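Local coordinates for protein L-ornithine 5-monooxygenase (Pseudomonas aeruginosa, PDB 3S5W) that hydroxylates the side-chain nitrogen of L-ornithine with FAD, NADPH and molecular oxygen, the first step in making the hydroxamate siderophore pyoverdin, at residues A[89-94]-A[130-135]; A[99-104]-A[137-142]; A[196-201]-A[369-374]; A[339-344]-A[348-353]. All coordinates share one frame; numbering follows the deposited sequence.

Contact 1: A[89-94]-A[130-135]; sequences KDLVSL and NDYLRW. With ONH (N~5~-hydroxy-L-ornithine), chain E.
Tyr132 reaches from helix 126-137 to the loop 89-94 and meets Leu91 and Asp90 where that loop folds into an Asx turn. CB already points to the loop from the helix backbone, and with CG anti to the backbone N (chi1 160°) the ring carries on that way. Farther along, CE2 lies 4.1 Å from Leu91 CG. The next atom, CZ, comes to 3.9 Å from Asp90 CB; both neighbours lie obliquely to the ring. At the tip, OH takes the backbone N-H of Leu91 in a fairly straight bond (N to OH 3.2 Å, 160° at the hydrogen). The same hydroxyl gives its own proton to the carbonyl of Tyr101, so this buried oxygen is gripped from two loop segments and the ring is held at its far end. The next residue, Leu133, sets CD2 against Leu91 CD1 at 3.6 Å, two leucines crossing at about a right angle and backed by Trp72, an FAD-binding residue, and by helix 40-56.

Asp90 keeps the loop in shape for this. Its OD1 accepts both Val92 N, from above the carboxylate plane, and Ser93 N, on the syn lone pair, while OD2 receives Ser93 OG and also Phe103 N. The residue just before it, Lys89, turns the other way, toward the active site, where it binds the hydroxyornithine product. Its extended chain brings NZ to 2.9 Å from carboxylate oxygen OXT, with a weaker bond of 3.3 Å from NZ to the product's O.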
# COMPACT_ATOMS: atom_id res chain seq x y z
N LYS A 89 9.90 3.53 12.70
CA LYS A 89 10.02 3.62 11.23
C LYS A 89 8.88 4.53 10.71
O LYS A 89 8.14 4.20 9.77
CB LYS A 89 10.00 2.22 10.62
CG LYS A 89 11.24 1.36 11.06
CD LYS A 89 11.62 0.35 9.98
CE LYS A 89 12.67 -0.65 10.44
NZ LYS A 89 13.08 -1.57 9.29
N ASP A 90 8.71 5.65 11.39
CA ASP A 90 7.74 6.69 11.04
C ASP A 90 8.27 7.49 9.82
O ASP A 90 9.21 7.08 9.19
CB ASP A 90 7.50 7.58 12.27
CG ASP A 90 8.75 8.35 12.68
OD1 ASP A 90 9.64 8.51 11.83
OD2 ASP A 90 8.87 8.79 13.87
N LEU A 91 7.66 8.62 9.49
CA LEU A 91 8.05 9.34 8.24
C LEU A 91 9.44 10.01 8.23
O LEU A 91 9.91 10.42 7.17
CB LEU A 91 6.99 10.40 7.92
CG LEU A 91 5.58 9.87 7.59
CD1 LEU A 91 4.58 10.99 7.33
CD2 LEU A 91 5.64 8.95 6.44
N VAL A 92 10.10 10.09 9.39
CA VAL A 92 11.30 10.94 9.54
C VAL A 92 12.49 10.35 10.28
O VAL A 92 13.64 10.68 9.97
CB VAL A 92 10.99 12.33 10.22
CG1 VAL A 92 9.99 13.12 9.43
CG2 VAL A 92 10.47 12.15 11.66
N SER A 93 12.20 9.52 11.29
CA SER A 93 13.18 9.22 12.33
C SER A 93 14.47 8.56 11.86
O SER A 93 15.53 8.83 12.41
CB SER A 93 12.55 8.48 13.52
OG SER A 93 11.68 9.37 14.21
N LEU A 94 14.39 7.68 10.86
CA LEU A 94 15.62 7.05 10.34
C LEU A 94 16.60 8.07 9.75
O LEU A 94 17.78 7.79 9.64
CB LEU A 94 15.30 5.97 9.32
CG LEU A 94 14.59 4.72 9.84
CD1 LEU A 94 14.65 3.59 8.81
CD2 LEU A 94 15.25 4.27 11.14
N ASN A 130 -2.87 6.23 11.13
CA ASN A 130 -3.70 7.05 10.22
C ASN A 130 -3.85 8.49 10.77
O ASN A 130 -3.68 9.46 10.04
CB ASN A 130 -5.10 6.42 10.02
CG ASN A 130 -6.04 7.33 9.22
OD1 ASN A 130 -5.77 7.66 8.05
ND2 ASN A 130 -7.13 7.77 9.87
N ASP A 131 -4.16 8.61 12.05
CA ASP A 131 -4.28 9.93 12.69
C ASP A 131 -2.94 10.69 12.65
O ASP A 131 -2.92 11.89 12.40
CB ASP A 131 -4.75 9.76 14.14
CG ASP A 131 -5.19 11.06 14.75
OD1 ASP A 131 -6.27 11.52 14.36
OD2 ASP A 131 -4.45 11.63 15.58
N TYR A 132 -1.84 9.97 12.87
CA TYR A 132 -0.49 10.53 12.77
C TYR A 132 -0.20 11.07 11.36
O TYR A 132 0.30 12.18 11.20
CB TYR A 132 0.56 9.46 13.15
CG TYR A 132 1.96 9.72 12.66
CD1 TYR A 132 2.72 10.76 13.19
CD2 TYR A 132 2.56 8.88 11.70
CE1 TYR A 132 4.01 10.98 12.76
CE2 TYR A 132 3.86 9.12 11.24
CZ TYR A 132 4.56 10.16 11.79
OH TYR A 132 5.82 10.42 11.38
N LEU A 133 -0.52 10.28 10.35
CA LEU A 133 -0.29 10.71 8.97
C LEU A 133 -1.11 11.96 8.62
O LEU A 133 -0.59 12.88 7.98
CB LEU A 133 -0.65 9.57 8.01
CG LEU A 133 0.35 8.41 8.07
CD1 LEU A 133 -0.19 7.28 7.22
CD2 LEU A 133 1.78 8.81 7.58
N ARG A 134 -2.38 11.96 9.04
CA ARG A 134 -3.27 13.13 8.80
C ARG A 134 -2.70 14.35 9.53
O ARG A 134 -2.69 15.45 8.99
CB ARG A 134 -4.67 12.82 9.29
CG ARG A 134 -5.39 11.85 8.35
CD ARG A 134 -6.70 11.33 8.90
NE ARG A 134 -7.55 12.40 9.40
CZ ARG A 134 -8.43 13.08 8.67
NH1 ARG A 134 -8.60 12.81 7.38
NH2 ARG A 134 -9.13 14.05 9.24
N TRP A 135 -2.21 14.14 10.75
CA TRP A 135 -1.65 15.25 11.51
C TRP A 135 -0.40 15.81 10.81
O TRP A 135 -0.29 17.02 10.66
CB TRP A 135 -1.34 14.83 12.95
CG TRP A 135 -0.64 15.90 13.76
CD1 TRP A 135 -1.21 16.99 14.36
CD2 TRP A 135 0.76 15.97 14.04
NE1 TRP A 135 -0.25 17.73 15.01
CE2 TRP A 135 0.97 17.12 14.83
CE3 TRP A 135 1.87 15.16 13.69
CZ2 TRP A 135 2.25 17.50 15.28
CZ3 TRP A 135 3.14 15.53 14.14
CH2 TRP A 135 3.32 16.69 14.94
C ONH E . 10.44 -3.73 8.80
N ONH E . 9.63 -6.04 9.09
O ONH E . 10.79 -3.83 10.02
CA ONH E . 9.61 -4.83 8.22
CB ONH E . 8.19 -4.33 7.94
CD ONH E . 6.00 -4.92 6.99
NE ONH E . 5.31 -6.01 6.35
CG ONH E . 7.40 -5.43 7.26
OZ ONH E . 3.93 -5.99 6.38
OXT ONH E . 10.75 -2.76 8.05

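Contact 2: A[99-104]-A[137-142]; sequences SPYSFV and ASHFQE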
# COMPACT_ATOMS: atom_id res chain seq x y z
N SER A 99 13.20 15.77 14.00
CA SER A 99 12.08 16.35 13.25
C SER A 99 10.84 16.52 14.11
O SER A 99 10.54 15.65 14.95
CB SER A 99 11.76 15.48 12.02
OG SER A 99 10.59 15.96 11.39
N PRO A 100 10.09 17.63 13.92
CA PRO A 100 8.83 17.76 14.66
C PRO A 100 7.75 16.79 14.16
O PRO A 100 6.68 16.69 14.78
CB PRO A 100 8.43 19.23 14.40
CG PRO A 100 9.11 19.59 13.12
CD PRO A 100 10.38 18.83 13.10
N TYR A 101 8.04 16.05 13.09
CA TYR A 101 7.06 15.11 12.54
C TYR A 101 7.29 13.66 12.95
O TYR A 101 6.71 12.79 12.33
CB TYR A 101 7.01 15.22 10.98
CG TYR A 101 6.78 16.65 10.56
CD1 TYR A 101 5.64 17.33 10.96
CD2 TYR A 101 7.74 17.33 9.81
CE1 TYR A 101 5.44 18.69 10.59
CE2 TYR A 101 7.56 18.65 9.42
CZ TYR A 101 6.41 19.32 9.81
OH TYR A 101 6.26 20.61 9.41
N SER A 102 8.12 13.41 13.96
CA SER A 102 8.30 12.04 14.45
C SER A 102 7.01 11.55 15.12
O SER A 102 6.17 12.36 15.59
CB SER A 102 9.47 11.96 15.44
OG SER A 102 9.15 12.64 16.64
N PHE A 103 6.82 10.24 15.16
CA PHE A 103 5.68 9.71 15.86
C PHE A 103 5.75 10.10 17.35
O PHE A 103 4.73 10.38 17.97
CB PHE A 103 5.59 8.18 15.66
CG PHE A 103 4.32 7.58 16.17
CD1 PHE A 103 3.15 7.60 15.39
CD2 PHE A 103 4.30 6.93 17.42
CE1 PHE A 103 1.97 7.02 15.87
CE2 PHE A 103 3.12 6.33 17.90
CZ PHE A 103 1.95 6.37 17.12
N VAL A 104 6.95 10.14 17.92
CA VAL A 104 7.07 10.52 19.35
C VAL A 104 6.60 11.97 19.55
O VAL A 104 5.88 12.28 20.49
CB VAL A 104 8.46 10.23 19.92
CG1 VAL A 104 8.59 10.69 21.38
CG2 VAL A 104 8.76 8.75 19.82
N ALA A 137 0.40 15.56 7.56
CA ALA A 137 -0.04 16.12 6.26
C ALA A 137 -0.69 17.51 6.42
O ALA A 137 -0.51 18.35 5.55
CB ALA A 137 -1.00 15.15 5.54
N SER A 138 -1.42 17.72 7.52
CA SER A 138 -2.04 19.01 7.85
C SER A 138 -1.03 20.16 8.03
O SER A 138 -1.45 21.32 8.15
CB SER A 138 -2.93 18.91 9.10
OG SER A 138 -2.13 18.98 10.27
N HIS A 139 0.27 19.87 8.07
CA HIS A 139 1.31 20.92 8.05
C HIS A 139 1.73 21.33 6.64
O HIS A 139 2.59 22.20 6.48
CB HIS A 139 2.55 20.50 8.85
CG HIS A 139 2.31 20.37 10.31
ND1 HIS A 139 1.68 19.27 10.86
CD2 HIS A 139 2.57 21.21 11.34
CE1 HIS A 139 1.57 19.44 12.17
NE2 HIS A 139 2.11 20.61 12.48
N PHE A 140 1.11 20.72 5.63
CA PHE A 140 1.51 20.93 4.22
C PHE A 140 0.33 21.35 3.34
O PHE A 140 0.29 21.07 2.13
CB PHE A 140 2.26 19.69 3.66
CG PHE A 140 3.53 19.42 4.38
CD1 PHE A 140 3.53 18.64 5.54
CD2 PHE A 140 4.71 19.99 3.94
CE1 PHE A 140 4.72 18.44 6.26
CE2 PHE A 140 5.89 19.79 4.65
CZ PHE A 140 5.89 19.00 5.80
N GLN A 141 -0.62 22.03 3.98
CA GLN A 141 -1.85 22.50 3.35
C GLN A 141 -1.61 23.40 2.14
O GLN A 141 -2.39 23.37 1.19
CB GLN A 141 -2.75 23.18 4.36
CG GLN A 141 -3.49 22.20 5.28
CD GLN A 141 -4.24 22.89 6.43
OE1 GLN A 141 -4.05 22.56 7.60
NE2 GLN A 141 -5.09 23.85 6.08
N GLU A 142 -0.53 24.18 2.16
CA GLU A 142 -0.19 25.03 1.01
C GLU A 142 0.29 24.23 -0.19
O GLU A 142 0.16 24.69 -1.34
CB GLU A 142 0.84 26.11 1.37
CG GLU A 142 0.22 27.29 2.14
CD GLU A 142 1.20 28.43 2.41
OE1 GLU A 142 2.42 28.16 2.58
OE2 GLU A 142 0.74 29.60 2.48
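Two consecutive residues, His139 and Phe140, meet one tyrosine ring in quite different ways: His139 receives the edge of Tyr101, whereas Phe140 leans over a face of it. The first pair is T-shaped, with ring planes at 67° and Tyr101 CE1 set 3.6 Å from His139 CG, displaced toward the rim of the imidazole. The second is oblique, planes at 52°, and brings Phe140 CE1 to 4.0 Å from Tyr101 CZ. Pro100 CG lies over the centre of the opposite tyrosine face, so the phenol is held between a proline and a phenylalanine.

This aromatic cluster ties a turn ahead of helix 103-109 to the type I turn at the C-terminal side of helix 126-137. Each backbone is shaped locally. Ser99 OG accepts the amide of Tyr101 in an ST turn (OG to N 3.1 Å), and the second turn, from Ala137 to Phe140, is closed by Phe140 N to Ala137 O. The polar atoms find partners beyond the two segments: Tyr101 OH bonds to Gln50 NE2 of helix 40-56, against which Phe140 also packs, and His139 ND1 bonds to the carbonyl of Trp135, which fixes how the imidazole is turned.

Contact 3: A[196-201]-A[369-374]; sequences QVFRAL and VILATG. With NAP (NADP nicotinamide-adenine-dinucleotide phosphate), chain F.
Phe198 lays its ring against Leu371 and Val369, two residues of the strand 368-371 in the five-stranded parallel sheet of the Rossmann-type NADPH-binding part. Phe198 has the most surface buried here. With CG anti to its carbonyl carbon (chi1 -71°), the ring swings from the loop 196-201 toward the strand. Leu371 meets it face on: methyl CD2 stands 3.8 Å from the Phe198 ring centroid, only 14° off the normal, a well-centred CH-pi contact. Its other methyl, CD1, comes to 4.0 Å from Phe198 CB, so the fork of the leucine spans the ring and its root. Val369, two residues earlier and on the same side of the strand, fills in obliquely through CG1, 3.9 Å from Phe198 CE1.

Between these two segments the contact is apolar, with no hydrogen bond across it, while the loop's own turns are closed by Arg199 N to Gln196 O and Leu201 N to Phe198 O. The strand is held from its flanks by backbone bonds to the neighbouring strands 207-209 and 228-233, and Phe198 also touches Ala342 and Leu351 of the adjoining hairpin.

Past Leu371 the strand gives way to the cofactor site. Ala372, Thr373 and Gly374 line the NADP pocket, and Gly374 runs beside the diphosphate with its CA 3.6 Å from O3. Thr373 has its hydroxyl bonded to the carbonyl of Arg193, which leaves its methyl toward the adenine: CG2 lies 3.9 Å from NADP atom C4A.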
# COMPACT_ATOMS: atom_id res chain seq x y z
N GLN A 196 -8.43 -13.96 -11.82
CA GLN A 196 -9.17 -13.86 -13.08
C GLN A 196 -10.60 -14.36 -12.98
O GLN A 196 -11.51 -13.76 -13.55
CB GLN A 196 -8.40 -14.50 -14.25
CG GLN A 196 -9.02 -14.14 -15.65
CD GLN A 196 -10.30 -14.94 -15.92
OE1 GLN A 196 -10.45 -16.05 -15.41
NE2 GLN A 196 -11.21 -14.38 -16.73
N VAL A 197 -10.79 -15.44 -12.24
CA VAL A 197 -12.13 -16.03 -12.05
C VAL A 197 -13.18 -15.03 -11.52
O VAL A 197 -14.38 -15.25 -11.68
CB VAL A 197 -12.08 -17.36 -11.21
CG1 VAL A 197 -11.71 -17.13 -9.71
CG2 VAL A 197 -13.39 -18.15 -11.34
N PHE A 198 -12.73 -13.98 -10.84
CA PHE A 198 -13.67 -13.01 -10.30
C PHE A 198 -13.87 -11.80 -11.18
O PHE A 198 -14.70 -10.96 -10.85
CB PHE A 198 -13.26 -12.57 -8.89
CG PHE A 198 -13.44 -13.65 -7.89
CD1 PHE A 198 -14.71 -13.92 -7.39
CD2 PHE A 198 -12.37 -14.41 -7.48
CE1 PHE A 198 -14.91 -14.93 -6.50
CE2 PHE A 198 -12.54 -15.42 -6.56
CZ PHE A 198 -13.83 -15.69 -6.07
N ARG A 199 -13.12 -11.69 -12.29
CA ARG A 199 -13.19 -10.48 -13.14
C ARG A 199 -14.56 -10.23 -13.77
O ARG A 199 -15.01 -9.07 -13.92
CB ARG A 199 -12.05 -10.48 -14.18
CG ARG A 199 -10.70 -10.27 -13.51
CD ARG A 199 -9.51 -10.56 -14.37
NE ARG A 199 -8.31 -10.72 -13.53
CZ ARG A 199 -7.09 -10.95 -13.99
NH1 ARG A 199 -6.87 -11.05 -15.30
NH2 ARG A 199 -6.09 -11.09 -13.14
N ALA A 200 -15.24 -11.33 -14.12
CA ALA A 200 -16.61 -11.29 -14.69
C ALA A 200 -17.63 -10.76 -13.70
O ALA A 200 -18.73 -10.36 -14.09
CB ALA A 200 -17.03 -12.65 -15.15
N LEU A 201 -17.28 -10.76 -12.42
CA LEU A 201 -18.20 -10.34 -11.37
C LEU A 201 -17.96 -8.90 -10.94
O LEU A 201 -18.58 -8.45 -9.96
CB LEU A 201 -18.15 -11.31 -10.17
CG LEU A 201 -18.91 -12.64 -10.31
CD1 LEU A 201 -18.39 -13.73 -9.35
CD2 LEU A 201 -20.39 -12.41 -10.06
N VAL A 369 -18.38 -12.29 -1.03
CA VAL A 369 -17.04 -12.81 -1.22
C VAL A 369 -16.04 -11.64 -1.08
O VAL A 369 -16.08 -10.66 -1.84
CB VAL A 369 -16.84 -13.54 -2.58
CG1 VAL A 369 -15.41 -14.05 -2.74
CG2 VAL A 369 -17.89 -14.66 -2.78
N ILE A 370 -15.13 -11.77 -0.11
CA ILE A 370 -14.09 -10.78 0.09
C ILE A 370 -12.80 -11.31 -0.55
O ILE A 370 -12.33 -12.41 -0.22
CB ILE A 370 -13.88 -10.49 1.61
CG1 ILE A 370 -15.23 -10.13 2.28
CG2 ILE A 370 -12.73 -9.47 1.85
CD1 ILE A 370 -15.15 -9.95 3.83
N LEU A 371 -12.25 -10.52 -1.45
CA LEU A 371 -10.98 -10.83 -2.10
C LEU A 371 -9.84 -10.19 -1.30
O LEU A 371 -9.58 -9.01 -1.43
CB LEU A 371 -10.99 -10.33 -3.55
CG LEU A 371 -12.19 -10.83 -4.37
CD1 LEU A 371 -12.14 -10.23 -5.82
CD2 LEU A 371 -12.18 -12.33 -4.42
N ALA A 372 -9.17 -10.98 -0.46
CA ALA A 372 -8.06 -10.47 0.35
C ALA A 372 -6.78 -10.92 -0.36
O ALA A 372 -5.93 -11.65 0.20
CB ALA A 372 -8.17 -11.03 1.79
N THR A 373 -6.65 -10.46 -1.61
CA THR A 373 -5.71 -11.07 -2.57
C THR A 373 -4.56 -10.12 -2.90
O THR A 373 -3.77 -10.37 -3.84
CB THR A 373 -6.46 -11.55 -3.86
OG1 THR A 373 -7.38 -10.54 -4.27
CG2 THR A 373 -7.28 -12.82 -3.57
N GLY A 374 -4.47 -9.02 -2.15
CA GLY A 374 -3.28 -8.15 -2.27
C GLY A 374 -3.30 -7.21 -3.46
O GLY A 374 -4.36 -6.88 -3.96
PA NAP F . -0.33 -10.66 0.12
O1A NAP F . 0.65 -10.92 1.18
O2A NAP F . 0.24 -10.46 -1.19
O5B NAP F . -1.43 -11.79 0.24
C5B NAP F . -2.13 -12.10 -0.91
C4B NAP F . -2.91 -13.34 -0.54
O4B NAP F . -3.80 -13.51 -1.62
C3B NAP F . -2.00 -14.57 -0.48
O3B NAP F . -2.61 -15.45 0.46
C2B NAP F . -2.16 -15.11 -1.91
O2B NAP F . -2.05 -16.51 -1.95
C1B NAP F . -3.64 -14.76 -2.23
N9A NAP F . -3.82 -14.70 -3.69
C8A NAP F . -3.22 -13.83 -4.57
N7A NAP F . -3.64 -14.10 -5.83
C5A NAP F . -4.47 -15.15 -5.76
C6A NAP F . -5.16 -15.87 -6.74
N6A NAP F . -5.03 -15.55 -8.02
N1A NAP F . -5.94 -16.92 -6.35
C2A NAP F . -6.09 -17.28 -5.04
N3A NAP F . -5.40 -16.58 -4.06
C4A NAP F . -4.60 -15.55 -4.42
O3 NAP F . -1.30 -9.42 0.52
PN NAP F . -1.92 -8.87 1.92
O1N NAP F . -2.86 -7.77 1.53
O2N NAP F . -2.46 -9.96 2.80
O5D NAP F . -0.55 -8.24 2.50
C5D NAP F . 0.02 -8.32 3.79
C4D NAP F . 0.69 -6.95 3.86
O4D NAP F . 0.77 -6.36 5.13
C3D NAP F . 2.12 -6.82 3.35
O3D NAP F . 2.23 -7.16 1.98
C2D NAP F . 2.37 -5.35 3.70
O2D NAP F . 2.09 -4.39 2.70
C1D NAP F . 1.44 -5.12 4.90
P2B NAP F . -0.72 -17.28 -2.46
O1X NAP F . -1.29 -18.67 -2.75
O2X NAP F . 0.22 -17.20 -1.28
O3X NAP F . -0.16 -16.56 -3.66

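Contact 4: A[339-344]-A[348-353]; sequences VERATA and GIELAL
Arg341 and Glu350 form a salt bridge across an antiparallel beta hairpin, running diagonally between residues that are not directly paired. The arginine is extended from CB and then bends at chi3 (43°), folding its guanidinium back over the sheet. NH2 meets Glu350 OE2 at 2.8 Å on the anti lone pair of that oxygen, tilted out of the guanidinium plane, and NH1 adds a weak second bond to the same atom. The two flat groups stand steeply to each other, at 76°. NH1 also bonds to Thr343 OG1 within the guanidinium plane, at 2.6 Å, so Thr343 sets the rotation of the group, while Ala352 CB covers one of its faces.

Beneath this polar surface the backbone ladder is regular where Thr343 and Glu350 pair, their amides and carbonyls bonded both ways. Toward the other end it is interrupted: Glu340 and Arg341 together lie opposite Ala352, an arrangement that fits a classic beta bulge. Ala352 O takes the amide of Glu340 at 2.8 Å, but the buried amide of Arg341 has no partner in the model.

The reverse side of the hairpin is apolar. Leu351 CD2 touches both Ala342 CB, at 3.6 Å, and Val339 CG1, at 4.0 Å, and Val339 CG2 touches Leu353 CD2 at 3.8 Å. Strand 348-355 is the middle member of a small three-stranded sheet, with 361-366 along its other side, and its apolar face packs on Ala231 of strand 228-233, on Ile258 of strand 253-258 and on Leu201.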
# COMPACT_ATOMS: atom_id res chain seq x y z
N VAL A 339 -10.68 -21.50 -6.12
CA VAL A 339 -11.92 -21.16 -6.80
C VAL A 339 -11.77 -21.44 -8.30
O VAL A 339 -11.01 -20.77 -8.99
CB VAL A 339 -12.34 -19.68 -6.59
CG1 VAL A 339 -13.70 -19.46 -7.28
CG2 VAL A 339 -12.45 -19.37 -5.09
N GLU A 340 -12.50 -22.44 -8.79
CA GLU A 340 -12.44 -22.81 -10.23
C GLU A 340 -13.49 -22.09 -11.08
O GLU A 340 -13.27 -21.86 -12.25
CB GLU A 340 -12.60 -24.32 -10.41
CG GLU A 340 -11.38 -25.07 -9.99
CD GLU A 340 -11.32 -26.49 -10.59
OE1 GLU A 340 -12.32 -26.98 -11.20
OE2 GLU A 340 -10.25 -27.09 -10.45
N ARG A 341 -14.60 -21.73 -10.46
CA ARG A 341 -15.68 -21.00 -11.12
C ARG A 341 -16.36 -20.11 -10.07
O ARG A 341 -16.50 -20.51 -8.92
CB ARG A 341 -16.71 -22.00 -11.73
CG ARG A 341 -17.85 -21.32 -12.53
CD ARG A 341 -19.01 -22.25 -13.00
NE ARG A 341 -19.48 -23.24 -12.03
CZ ARG A 341 -20.29 -23.02 -10.99
NH1 ARG A 341 -20.73 -21.80 -10.71
NH2 ARG A 341 -20.65 -24.02 -10.19
N ALA A 342 -16.79 -18.92 -10.46
CA ALA A 342 -17.59 -18.07 -9.57
C ALA A 342 -18.74 -17.51 -10.37
O ALA A 342 -18.51 -16.91 -11.42
CB ALA A 342 -16.73 -16.95 -8.98
N THR A 343 -19.97 -17.74 -9.90
CA THR A 343 -21.15 -17.39 -10.68
C THR A 343 -22.13 -16.61 -9.80
O THR A 343 -22.42 -17.02 -8.68
CB THR A 343 -21.87 -18.68 -11.22
OG1 THR A 343 -20.91 -19.53 -11.86
CG2 THR A 343 -23.00 -18.31 -12.22
N ALA A 344 -22.64 -15.49 -10.32
CA ALA A 344 -23.75 -14.77 -9.70
C ALA A 344 -25.06 -15.55 -9.87
O ALA A 344 -25.39 -15.96 -10.98
CB ALA A 344 -23.91 -13.36 -10.31
N GLY A 348 -27.06 -15.94 -4.26
CA GLY A 348 -25.73 -15.52 -3.80
C GLY A 348 -24.65 -15.77 -4.84
O GLY A 348 -24.96 -15.93 -6.04
N ILE A 349 -23.39 -15.76 -4.40
CA ILE A 349 -22.27 -16.02 -5.28
C ILE A 349 -21.91 -17.50 -5.10
O ILE A 349 -21.52 -17.94 -4.00
CB ILE A 349 -21.03 -15.08 -5.00
CG1 ILE A 349 -21.45 -13.60 -5.08
CG2 ILE A 349 -19.86 -15.40 -5.95
CD1 ILE A 349 -22.10 -13.18 -6.42
N GLU A 350 -22.04 -18.27 -6.18
CA GLU A 350 -21.79 -19.70 -6.13
C GLU A 350 -20.32 -19.94 -6.51
O GLU A 350 -19.86 -19.48 -7.54
CB GLU A 350 -22.77 -20.43 -7.08
CG GLU A 350 -22.57 -21.92 -7.11
CD GLU A 350 -23.53 -22.59 -8.06
OE1 GLU A 350 -24.74 -22.61 -7.77
OE2 GLU A 350 -23.07 -23.07 -9.10
N LEU A 351 -19.58 -20.62 -5.65
CA LEU A 351 -18.17 -20.87 -5.91
C LEU A 351 -17.98 -22.36 -6.06
O LEU A 351 -18.44 -23.12 -5.22
CB LEU A 351 -17.29 -20.41 -4.73
CG LEU A 351 -17.27 -18.92 -4.34
CD1 LEU A 351 -16.17 -18.68 -3.28
CD2 LEU A 351 -17.05 -18.01 -5.55
N ALA A 352 -17.30 -22.76 -7.14
CA ALA A 352 -16.90 -24.14 -7.35
C ALA A 352 -15.47 -24.24 -6.81
O ALA A 352 -14.55 -23.59 -7.31
CB ALA A 352 -16.99 -24.53 -8.84
N LEU A 353 -15.33 -25.05 -5.76
CA LEU A 353 -14.11 -25.11 -4.96
C LEU A 353 -13.37 -26.46 -5.12
O LEU A 353 -13.92 -27.53 -4.81
CB LEU A 353 -14.44 -24.86 -3.50
CG LEU A 353 -15.12 -23.52 -3.16
CD1 LEU A 353 -15.47 -23.55 -1.67
CD2 LEU A 353 -14.27 -22.32 -3.49

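The four contacts form two pairs on opposite sides of the chain's centre. Contacts 1 and 2 have centres 8 Å apart, and their segments alternate along the chain, so the loop leading into helix 103-109 and helix 126-137 with its exit turn are laced together; Trp135 CH2 packs 3.4 Å from Pro100 O where the two meet. Contacts 3 and 4, centres 10 Å apart, follow later, with the hairpin of contact 4 nested inside the loop closed by contact 3. About 32 Å separates the centres of contacts 1 and 3. Contact 1 carries the substrate-binding lysine, with contact 2 behind it, whereas contact 3 borders the NADP pocket.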